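Local structure of conserved exported protein (Bacteroides fragilis, 3CLW) at residues A[439-444]-A[491-496]; A[17-22]-A[401-406]. The protein is of unknown function but probably hydrolyses O-glycosidic bonds in carbohydrates. All blocks are in the same frame, centred on the assembly; numbering follows the deposited sequence.

Contact 1 (A[439-444]-A[491-496]); sequences VTVAIN and VATIVV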
loop_
_atom_site.group_PDB
_atom_site.type_symbol
_atom_site.label_atom_id
_atom_site.label_comp_id
_atom_site.label_asym_id
_atom_site.label_seq_id
_atom_site.Cartn_x
_atom_site.Cartn_y
_atom_site.Cartn_z
ATOM N N VAL A 439 -2.197 -10.880 18.510
ATOM C CA VAL A 439 -3.255 -10.433 17.621
ATOM C C VAL A 439 -3.508 -11.498 16.563
ATOM O O VAL A 439 -2.604 -11.900 15.844
ATOM C CB VAL A 439 -2.856 -9.086 16.912
ATOM C CG1 VAL A 439 -3.878 -8.684 15.828
ATOM C CG2 VAL A 439 -2.625 -7.956 17.937
ATOM N N THR A 440 -4.737 -11.964 16.477
ATOM C CA THR A 440 -5.103 -12.974 15.504
ATOM C C THR A 440 -6.240 -12.449 14.607
ATOM O O THR A 440 -7.207 -11.857 15.085
ATOM C CB THR A 440 -5.480 -14.278 16.237
ATOM O OG1 THR A 440 -4.359 -14.687 17.038
ATOM C CG2 THR A 440 -5.807 -15.363 15.278
ATOM N N VAL A 441 -6.099 -12.625 13.305
ATOM C CA VAL A 441 -7.108 -12.129 12.384
ATOM C C VAL A 441 -7.595 -13.297 11.562
ATOM O O VAL A 441 -6.808 -13.940 10.866
ATOM C CB VAL A 441 -6.573 -10.988 11.460
ATOM C CG1 VAL A 441 -7.667 -10.459 10.555
ATOM C CG2 VAL A 441 -5.980 -9.850 12.272
ATOM N N ALA A 442 -8.888 -13.567 11.673
ATOM C CA ALA A 442 -9.527 -14.706 11.056
ATOM C C ALA A 442 -10.520 -14.256 10.019
ATOM O O ALA A 442 -11.415 -13.457 10.304
ATOM C CB ALA A 442 -10.221 -15.559 12.113
ATOM N N ILE A 443 -10.364 -14.753 8.805
ATOM C CA ILE A 443 -11.355 -14.477 7.768
ATOM C C ILE A 443 -12.205 -15.696 7.553
ATOM O O ILE A 443 -11.679 -16.756 7.192
ATOM C CB ILE A 443 -10.717 -14.097 6.407
ATOM C CG1 ILE A 443 -9.683 -12.985 6.591
ATOM C CG2 ILE A 443 -11.814 -13.718 5.385
ATOM C CD1 ILE A 443 -8.797 -12.790 5.379
ATOM N N ASN A 444 -13.517 -15.534 7.754
ATOM C CA ASN A 444 -14.477 -16.560 7.389
ATOM C C ASN A 444 -15.082 -16.282 6.011
ATOM O O ASN A 444 -16.080 -15.550 5.871
ATOM C CB ASN A 444 -15.567 -16.719 8.454
ATOM C CG ASN A 444 -16.456 -17.943 8.199
ATOM O OD1 ASN A 444 -16.400 -18.556 7.136
ATOM N ND2 ASN A 444 -17.272 -18.291 9.173
ATOM N N VAL A 491 -14.720 -10.877 8.971
ATOM C CA VAL A 491 -13.354 -10.825 9.468
ATOM C C VAL A 491 -13.367 -10.523 10.960
ATOM O O VAL A 491 -14.020 -9.586 11.398
ATOM C CB VAL A 491 -12.511 -9.764 8.735
ATOM C CG1 VAL A 491 -11.043 -9.968 9.056
ATOM C CG2 VAL A 491 -12.741 -9.847 7.248
ATOM N N ALA A 492 -12.675 -11.331 11.750
ATOM C CA ALA A 492 -12.579 -11.097 13.210
ATOM C C ALA A 492 -11.145 -10.860 13.590
ATOM O O ALA A 492 -10.258 -11.559 13.109
ATOM C CB ALA A 492 -13.111 -12.287 13.999
ATOM N N THR A 493 -10.915 -9.853 14.421
ATOM C CA THR A 493 -9.644 -9.730 15.103
ATOM C C THR A 493 -9.830 -10.097 16.566
ATOM O O THR A 493 -10.765 -9.603 17.215
ATOM C CB THR A 493 -9.075 -8.347 14.974
ATOM O OG1 THR A 493 -8.982 -8.068 13.581
ATOM C CG2 THR A 493 -7.663 -8.280 15.597
ATOM N N ILE A 494 -8.930 -10.975 17.044
ATOM C CA ILE A 494 -8.907 -11.445 18.416
ATOM C C ILE A 494 -7.606 -11.021 19.077
ATOM O O ILE A 494 -6.505 -11.411 18.641
ATOM C CB ILE A 494 -9.111 -12.994 18.495
ATOM C CG1 ILE A 494 -10.434 -13.422 17.815
ATOM C CG2 ILE A 494 -9.068 -13.470 19.946
ATOM C CD1 ILE A 494 -10.265 -14.045 16.432
ATOM N N VAL A 495 -7.732 -10.214 20.130
ATOM C CA VAL A 495 -6.570 -9.646 20.822
ATOM C C VAL A 495 -6.407 -10.245 22.212
ATOM O O VAL A 495 -7.309 -10.134 23.042
ATOM C CB VAL A 495 -6.679 -8.097 20.969
ATOM C CG1 VAL A 495 -5.429 -7.545 21.612
ATOM C CG2 VAL A 495 -6.926 -7.437 19.622
ATOM N N VAL A 496 -5.239 -10.825 22.485
ATOM C CA VAL A 496 -5.007 -11.539 23.754
ATOM C C VAL A 496 -4.119 -10.782 24.760
ATOM O O VAL A 496 -3.041 -10.307 24.387
ATOM C CB VAL A 496 -4.480 -12.959 23.493
ATOM C CG1 VAL A 496 -4.091 -13.649 24.802
ATOM C CG2 VAL A 496 -5.545 -13.766 22.732
HETATM O O HOH W 1 -4.914 -13.718 19.449
#

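Contact 2 (A[17-22]-A[401-406]); sequences QEIDNF and FFVRPG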
loop_
_atom_site.group_PDB
_atom_site.type_symbol
_atom_site.label_atom_id
_atom_site.label_comp_id
_atom_site.label_asym_id
_atom_site.label_seq_id
_atom_site.Cartn_x
_atom_site.Cartn_y
_atom_site.Cartn_z
ATOM N N GLN A 17 8.175 -12.852 9.504
ATOM C CA GLN A 17 8.631 -11.486 9.174
ATOM C C GLN A 17 8.258 -10.461 10.259
ATOM O O GLN A 17 7.333 -10.670 11.033
ATOM C CB GLN A 17 8.100 -11.025 7.792
ATOM C CG GLN A 17 6.620 -10.504 7.772
ATOM C CD GLN A 17 5.590 -11.606 7.635
ATOM O OE1 GLN A 17 5.862 -12.770 7.936
ATOM N NE2 GLN A 17 4.396 -11.253 7.143
ATOM N N GLU A 18 9.021 -9.373 10.292
ATOM C CA GLU A 18 8.702 -8.183 11.054
ATOM C C GLU A 18 7.708 -7.324 10.245
ATOM O O GLU A 18 7.858 -7.192 9.028
ATOM C CB GLU A 18 9.989 -7.405 11.296
ATOM C CG GLU A 18 9.857 -6.123 12.107
ATOM C CD GLU A 18 11.186 -5.361 12.185
ATOM O OE1 GLU A 18 11.850 -5.167 11.124
ATOM O OE2 GLU A 18 11.583 -4.963 13.303
ATOM N N ILE A 19 6.704 -6.760 10.920
ATOM C CA ILE A 19 5.752 -5.834 10.271
ATOM C C ILE A 19 6.317 -4.414 10.237
ATOM O O ILE A 19 6.754 -3.886 11.262
ATOM C CB ILE A 19 4.366 -5.798 10.963
ATOM C CG1 ILE A 19 3.761 -7.204 11.135
ATOM C CG2 ILE A 19 3.395 -4.875 10.207
ATOM C CD1 ILE A 19 3.350 -7.868 9.810
ATOM N N ASP A 20 6.329 -3.814 9.049
ATOM C CA ASP A 20 6.721 -2.417 8.884
ATOM C C ASP A 20 5.502 -1.490 9.046
ATOM O O ASP A 20 5.511 -0.621 9.891
ATOM C CB ASP A 20 7.376 -2.194 7.513
ATOM C CG ASP A 20 8.725 -2.921 7.365
ATOM O OD1 ASP A 20 9.396 -3.140 8.388
ATOM O OD2 ASP A 20 9.103 -3.264 6.231
ATOM N N ASN A 21 4.467 -1.669 8.223
ATOM C CA ASN A 21 3.309 -0.738 8.230
ATOM C C ASN A 21 2.142 -1.263 7.435
ATOM O O ASN A 21 2.249 -2.276 6.747
ATOM C CB ASN A 21 3.690 0.633 7.642
ATOM C CG ASN A 21 4.178 0.550 6.177
ATOM O OD1 ASN A 21 3.378 0.412 5.241
ATOM N ND2 ASN A 21 5.494 0.660 5.976
ATOM N N PHE A 22 1.036 -0.537 7.537
ATOM C CA PHE A 22 -0.044 -0.587 6.580
ATOM C C PHE A 22 -0.184 0.854 6.128
ATOM O O PHE A 22 -0.006 1.790 6.909
ATOM C CB PHE A 22 -1.322 -1.106 7.251
ATOM C CG PHE A 22 -1.259 -2.591 7.597
ATOM C CD1 PHE A 22 -1.768 -3.549 6.708
ATOM C CD2 PHE A 22 -0.655 -3.014 8.774
ATOM C CE1 PHE A 22 -1.679 -4.903 7.005
ATOM C CE2 PHE A 22 -0.557 -4.353 9.076
ATOM C CZ PHE A 22 -1.067 -5.307 8.191
ATOM N N PHE A 401 -5.207 -1.681 12.393
ATOM C CA PHE A 401 -5.443 -1.013 13.713
ATOM C C PHE A 401 -4.743 -1.781 14.860
ATOM O O PHE A 401 -4.306 -1.189 15.839
ATOM C CB PHE A 401 -6.978 -0.864 13.971
ATOM C CG PHE A 401 -7.349 -0.090 15.225
ATOM C CD1 PHE A 401 -7.629 1.271 15.165
ATOM C CD2 PHE A 401 -7.479 -0.733 16.454
ATOM C CE1 PHE A 401 -8.033 2.002 16.337
ATOM C CE2 PHE A 401 -7.857 -0.016 17.639
ATOM C CZ PHE A 401 -8.132 1.349 17.570
ATOM N N PHE A 402 -4.621 -3.105 14.690
ATOM C CA PHE A 402 -4.093 -4.015 15.709
ATOM C C PHE A 402 -2.664 -4.588 15.427
ATOM O O PHE A 402 -1.900 -4.897 16.351
ATOM C CB PHE A 402 -5.097 -5.147 15.884
ATOM C CG PHE A 402 -6.446 -4.688 16.384
ATOM C CD1 PHE A 402 -6.623 -4.363 17.730
ATOM C CD2 PHE A 402 -7.528 -4.562 15.505
ATOM C CE1 PHE A 402 -7.863 -3.943 18.206
ATOM C CE2 PHE A 402 -8.758 -4.134 15.957
ATOM C CZ PHE A 402 -8.930 -3.815 17.320
ATOM N N VAL A 403 -2.314 -4.705 14.150
ATOM C CA VAL A 403 -0.992 -5.206 13.738
ATOM C C VAL A 403 -0.017 -4.036 13.532
ATOM O O VAL A 403 0.049 -3.445 12.459
ATOM C CB VAL A 403 -1.072 -6.147 12.480
ATOM C CG1 VAL A 403 0.295 -6.825 12.232
ATOM C CG2 VAL A 403 -2.132 -7.239 12.681
ATOM N N ARG A 404 0.719 -3.709 14.580
ATOM C CA ARG A 404 1.500 -2.462 14.653
ATOM C C ARG A 404 2.975 -2.635 14.241
ATOM O O ARG A 404 3.520 -3.737 14.354
ATOM C CB ARG A 404 1.464 -1.931 16.093
ATOM C CG ARG A 404 0.102 -1.583 16.639
ATOM C CD ARG A 404 -0.168 -0.103 16.425
ATOM N NE ARG A 404 -1.041 0.052 15.306
ATOM C CZ ARG A 404 -1.394 1.205 14.778
ATOM N NH1 ARG A 404 -0.893 2.359 15.194
ATOM N NH2 ARG A 404 -2.216 1.167 13.754
ATOM N N PRO A 405 3.626 -1.550 13.787
ATOM C CA PRO A 405 5.052 -1.622 13.391
ATOM C C PRO A 405 5.911 -2.308 14.438
ATOM O O PRO A 405 5.844 -1.965 15.597
ATOM C CB PRO A 405 5.465 -0.148 13.275
ATOM C CG PRO A 405 4.201 0.543 12.867
ATOM C CD PRO A 405 3.067 -0.202 13.569
ATOM N N GLY A 406 6.710 -3.277 14.037
ATOM C CA GLY A 406 7.636 -3.917 14.978
ATOM C C GLY A 406 7.152 -5.288 15.419
ATOM O O GLY A 406 7.938 -6.088 15.887
#

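Contact 1 (A[439-444]-A[491-496])
The flat groups here are the peptide units of T440, A442, A492 and I494, which meet through N-H and C=O and join the two strands into an antiparallel ladder, probably part of the beta-sandwich side domain that accompanies the barrel in family 30 enzymes. Strands 439-444 and 491-495 run 163° apart. On one face of the ladder stand T440, A442, A492 and I494; on the other, V439, V441, I443, V491, T493 and V495. T440 and I494 form a hydrogen-bonded pair: I494 N lies 2.8 Å from T440 O, in the plane of that carbonyl, and T440 N returns the bond to I494 O. A442 with A492 repeats this, A442 N reaching A492 O at 2.8 Å. V439 with V495, V441 with T493 and I443 with V491 are the non-hydrogen-bonded pairs, and CA-H...O contacts help knit the ladder there, such as T493 CA to T440 O at 3.2 Å.

The face with V441 carries the side-chain packing. V441 CG1 meets V491 CG1 obliquely at 3.7 Å, while I443 runs alongside V491, both pointing the same way. T493 lies across V439 and V441: with chi1 at -56°, its OG1 sits beside its own backbone N and near V441 CG2, and its CG2 goes to V439 CG1 at 3.8 Å. The hydroxyl is satisfied by N398 O, a polar bond to helix 391-400 that supplements the packing on this face, while helix 328-347 packs on I443 and V491. On the other face T440 OG1 hydrogen-bonds S431 OG of the adjoining strand. It also holds a water at 2.7 Å, and that water donates to I494 O, giving this carbonyl a second donor besides T440 N.

Contact 2 (A[17-22]-A[401-406])
I19 and V403 stand at about a right angle to each other, branch against branch, both buried and both leaving the backbone toward the opposite segment. The touch is made by I19 CG1 on V403 CG1 at 3.7 Å. CG1 of I19 lies beside its own backbone N (chi1 -52°), and the chain then folds so that CD1 also comes against V403 CG1, at 4.0 Å; this valine methyl thus packs along the isoleucine side chain. F22 approaches the same valine obliquely from another direction. Its ring presents an edge, with V403 O close to the ring plane and 3.6 Å from CE2, while CE2 also packs on V403 CB at 3.9 Å.

Strand 6-25 pairs with strands of the beta domain, 408-414 and 450-455, and with 353-356 of what is, by family, a TIM barrel; it breaks at I19 and D20, where the loop after helix 391-400 leans on it. The contact is thus consistent with a junction between barrel and beta domain. Further along, the chemistry becomes polar and more exposed. G406 N donates to I19 O over 2.8 Å, almost straight at 171°, and P405 CA lies near the same oxygen. At the G406 phi of 104° a CB would run into the carbonyl O of P405, so the backbone here calls for glycine. P405 lies with its ring against the next carbonyl, CB 3.4 Å from D20 O and CG 3.5 Å away.

The carboxylates of E18 and D20 turn to other partners: K307 NZ forms salt bridges with E18 OE1 and D20 OD1, and W309 NE1 hydrogen-bonds D20 OD2. From the same loop as P405, R404 NH2 is held by the backbone oxygens of A64 and S400.

In the fold
Contact 1, whose touching residues are all buried, is the more regular of the two, a backbone ladder of four hydrogen bonds with valines, isoleucine and threonine filling one face. Contact 2, about 15 Å away between centres, is partly exposed and joins a broken strand to a loop with one backbone bond; its hydrophobic end is buried, its P405-G406 end is at the surface. They meet through F402 and V403: the F402 ring packs on V495, F402 CD1 lying 3.6 Å from V495 CG2, and V403 CG2 comes 3.9 Å from V439 CG1. Helix 391-400 serves both, taking V441, I443, V491 and T493 of contact 1 and F22 of contact 2.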